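Local coordinates for ABC transporter, periplasmic substrate-binding protein (Thermotoga maritima, PDB 2HPG) that probably binds a small solute in the periplasm and delivers it to a tripartite ATP-independent (TRAP) transporter, at residues G165-G177 and F294-G306. Numbering follows the deposited sequence.
Sequences GAPAWQESIRSLG and FMEKAKQAYKNLG
S172 and A301 are the closest CA pair, 5.3 Å apart, of two helices, 167-176 and the kinked 294-305, that run roughly antiparallel, with 139° between their N-to-C directions and axes 7.6 Å apart at closest approach. Small residues make such closeness possible: the methyl of A301 lies against the backbone of E171 and S172, its CB 3.7 Å from E171 O. S175 sits beside it, its hydroxyl turned between backbone N and carbonyl carbon (chi1 78°), where OG bonds S172 O at 2.7 Å while resting on the backbone of A298 and the methyl of A301. With an alanine here, S172 O is likely to lose its hydroxyl donor, keeping the N-H of L176, and a small gap would probably open beside A298 and A301. Towards the C-terminal end of helix 167-176, L176 reaches across with one branch: CD2 touches the edge of the F294 ring and, 4.2 Å away, CB of A298. At the other end L305 lies over P167, A168 and the bent chain of E171, CD2 meeting E171 CG at 3.9 Å. No direct hydrogen bond joins the helices; instead one water donates to E171 O and accepts from R174 NH1, in the guanidinium plane, and, as modelled, from N304 ND2. Beyond the pair, S172 OG bonds A90 N, and L176 touches H224 of strand 218-234. The arrangement is a close, obliquely crossed helix pair packed through alanine and serine, joining a sheet-covering helix to the C-terminal helical region of this DctP-family solute-binding fold.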
ATOM      1  N   GLY A 165      -4.548  -4.109 -10.496  1.00 19.87           N
ATOM      2  CA  GLY A 165      -4.466  -5.206 -11.457  1.00 20.62           C
ATOM      3  C   GLY A 165      -3.747  -6.460 -10.998  1.00 21.29           C
ATOM      4  O   GLY A 165      -3.954  -7.524 -11.580  1.00 22.96           O
ATOM      5  N   ALA A 166      -2.903  -6.364  -9.979  1.00 20.85           N
ATOM      6  CA  ALA A 166      -2.067  -7.503  -9.571  1.00 21.13           C
ATOM      7  C   ALA A 166      -2.899  -8.607  -8.911  1.00 21.54           C
ATOM      8  O   ALA A 166      -3.965  -8.336  -8.337  1.00 21.19           O
ATOM      9  CB  ALA A 166      -0.930  -7.032  -8.623  1.00 21.19           C
ATOM     10  N   PRO A 167      -2.428  -9.868  -9.004  1.00 21.42           N
ATOM     11  CA  PRO A 167      -3.121 -10.998  -8.402  1.00 21.16           C
ATOM     12  C   PRO A 167      -3.509 -10.881  -6.925  1.00 20.54           C
ATOM     13  O   PRO A 167      -4.580 -11.331  -6.582  1.00 21.99           O
ATOM     14  CB  PRO A 167      -2.126 -12.163  -8.596  1.00 21.14           C
ATOM     15  CG  PRO A 167      -1.363 -11.795  -9.778  1.00 20.74           C
ATOM     16  CD  PRO A 167      -1.224 -10.311  -9.740  1.00 21.55           C
ATOM     17  N   ALA A 168      -2.667 -10.322  -6.055  1.00 20.75           N
ATOM     18  CA  ALA A 168      -3.041 -10.198  -4.641  1.00 19.65           C
ATOM     19  C   ALA A 168      -4.385  -9.473  -4.471  1.00 19.13           C
ATOM     20  O   ALA A 168      -5.229  -9.889  -3.684  1.00 19.14           O
ATOM     21  CB  ALA A 168      -1.949  -9.502  -3.845  1.00 19.62           C
ATOM     22  N   TRP A 169      -4.583  -8.407  -5.232  1.00 18.84           N
ATOM     23  CA  TRP A 169      -5.851  -7.667  -5.216  1.00 18.32           C
ATOM     24  C   TRP A 169      -7.008  -8.418  -5.866  1.00 18.02           C
ATOM     25  O   TRP A 169      -8.091  -8.539  -5.286  1.00 16.78           O
ATOM     26  CB  TRP A 169      -5.706  -6.364  -5.979  1.00 17.69           C
ATOM     27  CG  TRP A 169      -4.581  -5.467  -5.593  1.00 17.31           C
ATOM     28  CD1 TRP A 169      -3.373  -5.381  -6.215  1.00 17.61           C
ATOM     29  CD2 TRP A 169      -4.591  -4.419  -4.594  1.00 16.00           C
ATOM     30  NE1 TRP A 169      -2.619  -4.376  -5.648  1.00 16.84           N
ATOM     31  CE2 TRP A 169      -3.340  -3.780  -4.649  1.00 16.32           C
ATOM     32  CE3 TRP A 169      -5.535  -3.979  -3.657  1.00 16.11           C
ATOM     33  CZ2 TRP A 169      -2.998  -2.704  -3.807  1.00 17.67           C
ATOM     34  CZ3 TRP A 169      -5.208  -2.911  -2.830  1.00 16.79           C
ATOM     35  CH2 TRP A 169      -3.939  -2.295  -2.901  1.00 17.59           C
ATOM     36  N   GLN A 170      -6.783  -8.887  -7.095  1.00 18.38           N
ATOM     37  CA  GLN A 170      -7.832  -9.529  -7.880  1.00 18.94           C
ATOM     38  C   GLN A 170      -8.377 -10.753  -7.161  1.00 19.95           C
ATOM     39  O   GLN A 170      -9.592 -10.914  -7.011  1.00 20.52           O
ATOM     40  CB  GLN A 170      -7.325  -9.904  -9.274  1.00 18.20           C
ATOM     41  CG  GLN A 170      -6.880  -8.735 -10.139  1.00 17.53           C
ATOM     42  CD  GLN A 170      -8.011  -7.950 -10.723  1.00 17.03           C
ATOM     43  OE1 GLN A 170      -8.858  -8.515 -11.393  1.00 18.48           O
ATOM     44  NE2 GLN A 170      -8.017  -6.629 -10.505  1.00 15.22           N
ATOM     45  N   GLU A 171      -7.479 -11.611  -6.703  1.00 21.45           N
ATOM     46  CA  GLU A 171      -7.863 -12.859  -6.031  1.00 21.92           C
ATOM     47  C   GLU A 171      -8.520 -12.612  -4.692  1.00 21.80           C
ATOM     48  O   GLU A 171      -9.427 -13.327  -4.325  1.00 22.02           O
ATOM     49  CB  GLU A 171      -6.633 -13.736  -5.812  1.00 22.95           C
ATOM     50  CG  GLU A 171      -5.985 -14.191  -7.099  1.00 26.51           C
ATOM     51  CD  GLU A 171      -6.793 -15.232  -7.828  1.00 30.68           C
ATOM     52  OE1 GLU A 171      -7.645 -15.895  -7.182  1.00 31.35           O
ATOM     53  OE2 GLU A 171      -6.578 -15.381  -9.059  1.00 35.59           O
ATOM     54  N   SER A 172      -8.044 -11.607  -3.963  1.00 21.72           N
ATOM     55  CA  SER A 172      -8.665 -11.188  -2.711  1.00 21.79           C
ATOM     56  C   SER A 172     -10.131 -10.755  -2.903  1.00 21.97           C
ATOM     57  O   SER A 172     -11.025 -11.269  -2.225  1.00 21.92           O
ATOM     58  CB  SER A 172      -7.859 -10.050  -2.086  1.00 21.97           C
ATOM     59  OG  SER A 172      -6.643 -10.541  -1.549  1.00 20.90           O
ATOM     60  N   ILE A 173     -10.367  -9.824  -3.826  1.00 21.79           N
ATOM     61  CA  ILE A 173     -11.718  -9.312  -4.078  1.00 21.75           C
ATOM     62  C   ILE A 173     -12.638 -10.389  -4.628  1.00 22.50           C
ATOM     63  O   ILE A 173     -13.842 -10.448  -4.288  1.00 22.77           O
ATOM     64  CB  ILE A 173     -11.694  -8.086  -5.024  1.00 21.56           C
ATOM     65  CG1 ILE A 173     -11.016  -6.890  -4.334  1.00 20.30           C
ATOM     66  CG2 ILE A 173     -13.094  -7.711  -5.467  1.00 20.58           C
ATOM     67  CD1 ILE A 173     -11.528  -6.588  -2.935  1.00 19.41           C
ATOM     68  N   ARG A 174     -12.077 -11.259  -5.460  1.00 22.70           N
ATOM     69  CA  ARG A 174     -12.808 -12.447  -5.928  1.00 23.27           C
ATOM     70  C   ARG A 174     -13.200 -13.385  -4.782  1.00 22.77           C
ATOM     71  O   ARG A 174     -14.312 -13.872  -4.737  1.00 22.48           O
ATOM     72  CB  ARG A 174     -11.988 -13.201  -6.978  1.00 23.04           C
ATOM     73  CG  ARG A 174     -12.718 -14.346  -7.627  1.00 23.51           C
ATOM     74  CD  ARG A 174     -11.869 -14.942  -8.732  1.00 25.75           C
ATOM     75  NE  ARG A 174     -12.405 -16.199  -9.260  1.00 30.22           N
ATOM     76  CZ  ARG A 174     -12.209 -17.404  -8.712  1.00 31.66           C
ATOM     77  NH1 ARG A 174     -11.522 -17.534  -7.587  1.00 32.95           N
ATOM     78  NH2 ARG A 174     -12.718 -18.499  -9.289  1.00 30.85           N
ATOM     79  N   SER A 175     -12.288 -13.635  -3.855  1.00 22.84           N
ATOM     80  CA  SER A 175     -12.578 -14.535  -2.746  1.00 23.42           C
ATOM     81  C   SER A 175     -13.638 -13.977  -1.779  1.00 23.56           C
ATOM     82  O   SER A 175     -14.384 -14.747  -1.165  1.00 23.57           O
ATOM     83  CB  SER A 175     -11.301 -14.861  -1.982  1.00 23.92           C
ATOM     84  OG  SER A 175     -10.959 -13.775  -1.142  1.00 26.27           O
ATOM     85  N   LEU A 176     -13.704 -12.647  -1.643  1.00 23.38           N
ATOM     86  CA  LEU A 176     -14.731 -11.984  -0.809  1.00 22.88           C
ATOM     87  C   LEU A 176     -16.134 -12.083  -1.396  1.00 22.94           C
ATOM     88  O   LEU A 176     -17.122 -11.991  -0.668  1.00 23.71           O
ATOM     89  CB  LEU A 176     -14.379 -10.516  -0.584  1.00 22.50           C
ATOM     90  CG  LEU A 176     -13.108 -10.273   0.223  1.00 22.62           C
ATOM     91  CD1 LEU A 176     -12.925  -8.788   0.556  1.00 21.97           C
ATOM     92  CD2 LEU A 176     -13.104 -11.115   1.475  1.00 20.87           C
ATOM     93  N   GLY A 177     -16.222 -12.254  -2.707  1.00 22.96           N
ATOM     94  CA  GLY A 177     -17.491 -12.587  -3.372  1.00 22.25           C
ATOM     95  C   GLY A 177     -17.804 -11.809  -4.626  1.00 22.27           C
ATOM     96  O   GLY A 177     -18.829 -12.054  -5.267  1.00 21.82           O
ATOM     97  N   PHE A 294     -16.243 -12.254   6.242  1.00 25.24           N
ATOM     98  CA  PHE A 294     -15.331 -11.787   5.184  1.00 25.41           C
ATOM     99  C   PHE A 294     -13.929 -12.348   5.413  1.00 25.89           C
ATOM    100  O   PHE A 294     -13.283 -12.816   4.475  1.00 25.68           O
ATOM    101  CB  PHE A 294     -15.306 -10.256   5.117  1.00 25.08           C
ATOM    102  CG  PHE A 294     -16.487  -9.665   4.409  1.00 24.64           C
ATOM    103  CD1 PHE A 294     -16.556  -9.665   3.036  1.00 24.86           C
ATOM    104  CD2 PHE A 294     -17.533  -9.096   5.124  1.00 25.92           C
ATOM    105  CE1 PHE A 294     -17.651  -9.125   2.376  1.00 25.84           C
ATOM    106  CE2 PHE A 294     -18.623  -8.535   4.471  1.00 24.40           C
ATOM    107  CZ  PHE A 294     -18.684  -8.553   3.097  1.00 25.42           C
HETATM  108  N   MSE A 295     -13.475 -12.315   6.657  1.00 26.70           N
HETATM  109  CA  MSE A 295     -12.186 -12.890   7.004  1.00 28.17           C
HETATM  110  C   MSE A 295     -12.127 -14.363   6.627  1.00 28.27           C
HETATM  111  O   MSE A 295     -11.104 -14.840   6.131  1.00 27.56           O
HETATM  112  CB  MSE A 295     -11.896 -12.693   8.481  1.00 28.26           C
HETATM  113  CG  MSE A 295     -11.618 -11.252   8.818  1.00 29.49           C
HETATM  114 SE   MSE A 295     -11.414 -10.825  10.675  0.75 31.79          SE
HETATM  115  CE  MSE A 295     -11.927  -8.940  10.596  1.00 30.83           C
ATOM    116  N   GLU A 296     -13.235 -15.077   6.837  1.00 28.79           N
ATOM    117  CA  GLU A 296     -13.306 -16.500   6.513  1.00 29.39           C
ATOM    118  C   GLU A 296     -13.259 -16.720   4.991  1.00 28.93           C
ATOM    119  O   GLU A 296     -12.579 -17.616   4.515  1.00 27.95           O
ATOM    120  CB  GLU A 296     -14.544 -17.149   7.183  1.00 29.73           C
ATOM    121  CG  GLU A 296     -14.409 -17.238   8.722  1.00 31.54           C
ATOM    122  CD  GLU A 296     -15.689 -17.682   9.457  1.00 33.52           C
ATOM    123  OE1 GLU A 296     -16.701 -17.997   8.786  1.00 39.73           O
ATOM    124  OE2 GLU A 296     -15.692 -17.710  10.724  1.00 38.00           O
ATOM    125  N   LYS A 297     -13.960 -15.890   4.228  1.00 28.50           N
ATOM    126  CA  LYS A 297     -13.874 -15.944   2.773  1.00 28.71           C
ATOM    127  C   LYS A 297     -12.467 -15.596   2.273  1.00 28.36           C
ATOM    128  O   LYS A 297     -12.000 -16.191   1.318  1.00 28.50           O
ATOM    129  CB  LYS A 297     -14.879 -14.990   2.124  1.00 28.73           C
ATOM    130  CG  LYS A 297     -16.315 -15.405   2.234  1.00 29.82           C
ATOM    131  CD  LYS A 297     -16.634 -16.559   1.321  1.00 31.51           C
ATOM    132  CE  LYS A 297     -18.123 -16.846   1.328  1.00 33.34           C
ATOM    133  NZ  LYS A 297     -18.432 -18.275   0.998  1.00 35.15           N
ATOM    134  N   ALA A 298     -11.801 -14.644   2.926  1.00 28.35           N
ATOM    135  CA  ALA A 298     -10.468 -14.193   2.511  1.00 28.74           C
ATOM    136  C   ALA A 298      -9.416 -15.315   2.468  1.00 29.19           C
ATOM    137  O   ALA A 298      -8.541 -15.311   1.597  1.00 29.26           O
ATOM    138  CB  ALA A 298      -9.982 -13.050   3.410  1.00 27.85           C
ATOM    139  N   LYS A 299      -9.510 -16.269   3.395  1.00 30.04           N
ATOM    140  CA  LYS A 299      -8.565 -17.399   3.478  1.00 30.35           C
ATOM    141  C   LYS A 299      -8.384 -18.127   2.151  1.00 30.30           C
ATOM    142  O   LYS A 299      -7.297 -18.597   1.847  1.00 31.00           O
ATOM    143  CB  LYS A 299      -8.983 -18.399   4.572  1.00 31.01           C
ATOM    144  CG  LYS A 299      -8.938 -17.833   6.012  1.00 33.28           C
ATOM    145  CD  LYS A 299      -7.494 -17.571   6.510  1.00 35.54           C
ATOM    146  CE  LYS A 299      -7.415 -17.446   8.049  1.00 35.21           C
ATOM    147  NZ  LYS A 299      -6.078 -17.858   8.611  1.00 36.50           N
ATOM    148  N   GLN A 300      -9.432 -18.205   1.342  1.00 30.54           N
ATOM    149  CA  GLN A 300      -9.340 -18.878   0.043  1.00 30.18           C
ATOM    150  C   GLN A 300      -8.404 -18.175  -0.973  1.00 29.96           C
ATOM    151  O   GLN A 300      -7.886 -18.813  -1.890  1.00 30.04           O
ATOM    152  CB  GLN A 300     -10.738 -19.046  -0.560  1.00 30.30           C
ATOM    153  CG  GLN A 300     -10.818 -20.004  -1.768  1.00 31.74           C
ATOM    154  CD  GLN A 300     -10.316 -21.416  -1.448  1.00 34.10           C
ATOM    155  OE1 GLN A 300     -10.654 -21.989  -0.409  1.00 35.85           O
ATOM    156  NE2 GLN A 300      -9.501 -21.970  -2.338  1.00 34.47           N
ATOM    157  N   ALA A 301      -8.209 -16.867  -0.836  1.00 29.79           N
ATOM    158  CA  ALA A 301      -7.227 -16.159  -1.656  1.00 29.57           C
ATOM    159  C   ALA A 301      -5.809 -16.581  -1.262  1.00 29.34           C
ATOM    160  O   ALA A 301      -4.952 -16.770  -2.117  1.00 29.87           O
ATOM    161  CB  ALA A 301      -7.400 -14.645  -1.516  1.00 29.69           C
ATOM    162  N   TYR A 302      -5.573 -16.747   0.032  1.00 28.86           N
ATOM    163  CA  TYR A 302      -4.274 -17.197   0.519  1.00 29.09           C
ATOM    164  C   TYR A 302      -3.948 -18.584  -0.071  1.00 30.14           C
ATOM    165  O   TYR A 302      -2.829 -18.827  -0.553  1.00 30.86           O
ATOM    166  CB  TYR A 302      -4.235 -17.231   2.042  1.00 27.29           C
ATOM    167  CG  TYR A 302      -4.227 -15.862   2.701  1.00 26.67           C
ATOM    168  CD1 TYR A 302      -3.093 -15.369   3.320  1.00 24.70           C
ATOM    169  CD2 TYR A 302      -5.366 -15.060   2.705  1.00 26.32           C
ATOM    170  CE1 TYR A 302      -3.087 -14.108   3.927  1.00 25.20           C
ATOM    171  CE2 TYR A 302      -5.363 -13.804   3.301  1.00 24.64           C
ATOM    172  CZ  TYR A 302      -4.221 -13.332   3.899  1.00 24.09           C
ATOM    173  OH  TYR A 302      -4.232 -12.089   4.490  1.00 23.66           O
ATOM    174  N   LYS A 303      -4.944 -19.464  -0.083  1.00 30.62           N
ATOM    175  CA  LYS A 303      -4.786 -20.802  -0.642  1.00 31.39           C
ATOM    176  C   LYS A 303      -4.633 -20.802  -2.164  1.00 31.59           C
ATOM    177  O   LYS A 303      -3.779 -21.502  -2.696  1.00 31.69           O
ATOM    178  CB  LYS A 303      -5.976 -21.670  -0.220  1.00 31.65           C
ATOM    179  CG  LYS A 303      -5.964 -22.026   1.283  1.00 32.87           C
ATOM    180  CD  LYS A 303      -7.284 -22.662   1.789  1.00 34.26           C
ATOM    181  CE  LYS A 303      -8.008 -23.500   0.726  1.00 36.81           C
ATOM    182  NZ  LYS A 303      -7.148 -24.531   0.064  1.00 39.41           N
ATOM    183  N   ASN A 304      -5.451 -20.024  -2.871  1.00 31.29           N
ATOM    184  CA  ASN A 304      -5.358 -19.971  -4.327  1.00 31.42           C
ATOM    185  C   ASN A 304      -3.993 -19.486  -4.849  1.00 31.21           C
ATOM    186  O   ASN A 304      -3.547 -19.892  -5.931  1.00 30.59           O
ATOM    187  CB  ASN A 304      -6.480 -19.111  -4.912  1.00 31.35           C
ATOM    188  CG  ASN A 304      -7.844 -19.759  -4.777  1.00 32.89           C
ATOM    189  OD1 ASN A 304      -7.975 -20.825  -4.163  1.00 33.38           O
ATOM    190  ND2 ASN A 304      -8.878 -19.114  -5.347  1.00 32.67           N
ATOM    191  N   LEU A 305      -3.338 -18.627  -4.078  1.00 31.20           N
ATOM    192  CA  LEU A 305      -2.061 -18.063  -4.472  1.00 31.18           C
ATOM    193  C   LEU A 305      -0.875 -18.793  -3.866  1.00 31.27           C
ATOM    194  O   LEU A 305       0.235 -18.569  -4.301  1.00 31.63           O
ATOM    195  CB  LEU A 305      -1.988 -16.565  -4.122  1.00 30.86           C
ATOM    196  CG  LEU A 305      -2.874 -15.656  -4.984  1.00 29.88           C
ATOM    197  CD1 LEU A 305      -2.795 -14.204  -4.534  1.00 28.02           C
ATOM    198  CD2 LEU A 305      -2.494 -15.778  -6.455  1.00 29.92           C
ATOM    199  N   GLY A 306      -1.101 -19.636  -2.864  1.00 31.61           N
ATOM    200  CA  GLY A 306      -0.027 -20.379  -2.209  1.00 31.60           C
ATOM    201  C   GLY A 306       0.720 -19.592  -1.152  1.00 32.02           C
ATOM    202  O   GLY A 306       1.943 -19.749  -1.008  1.00 32.35           O
TER
HETATM  203  O   HOH W   1      -9.537 -16.104  -5.660  1.00 31.94           O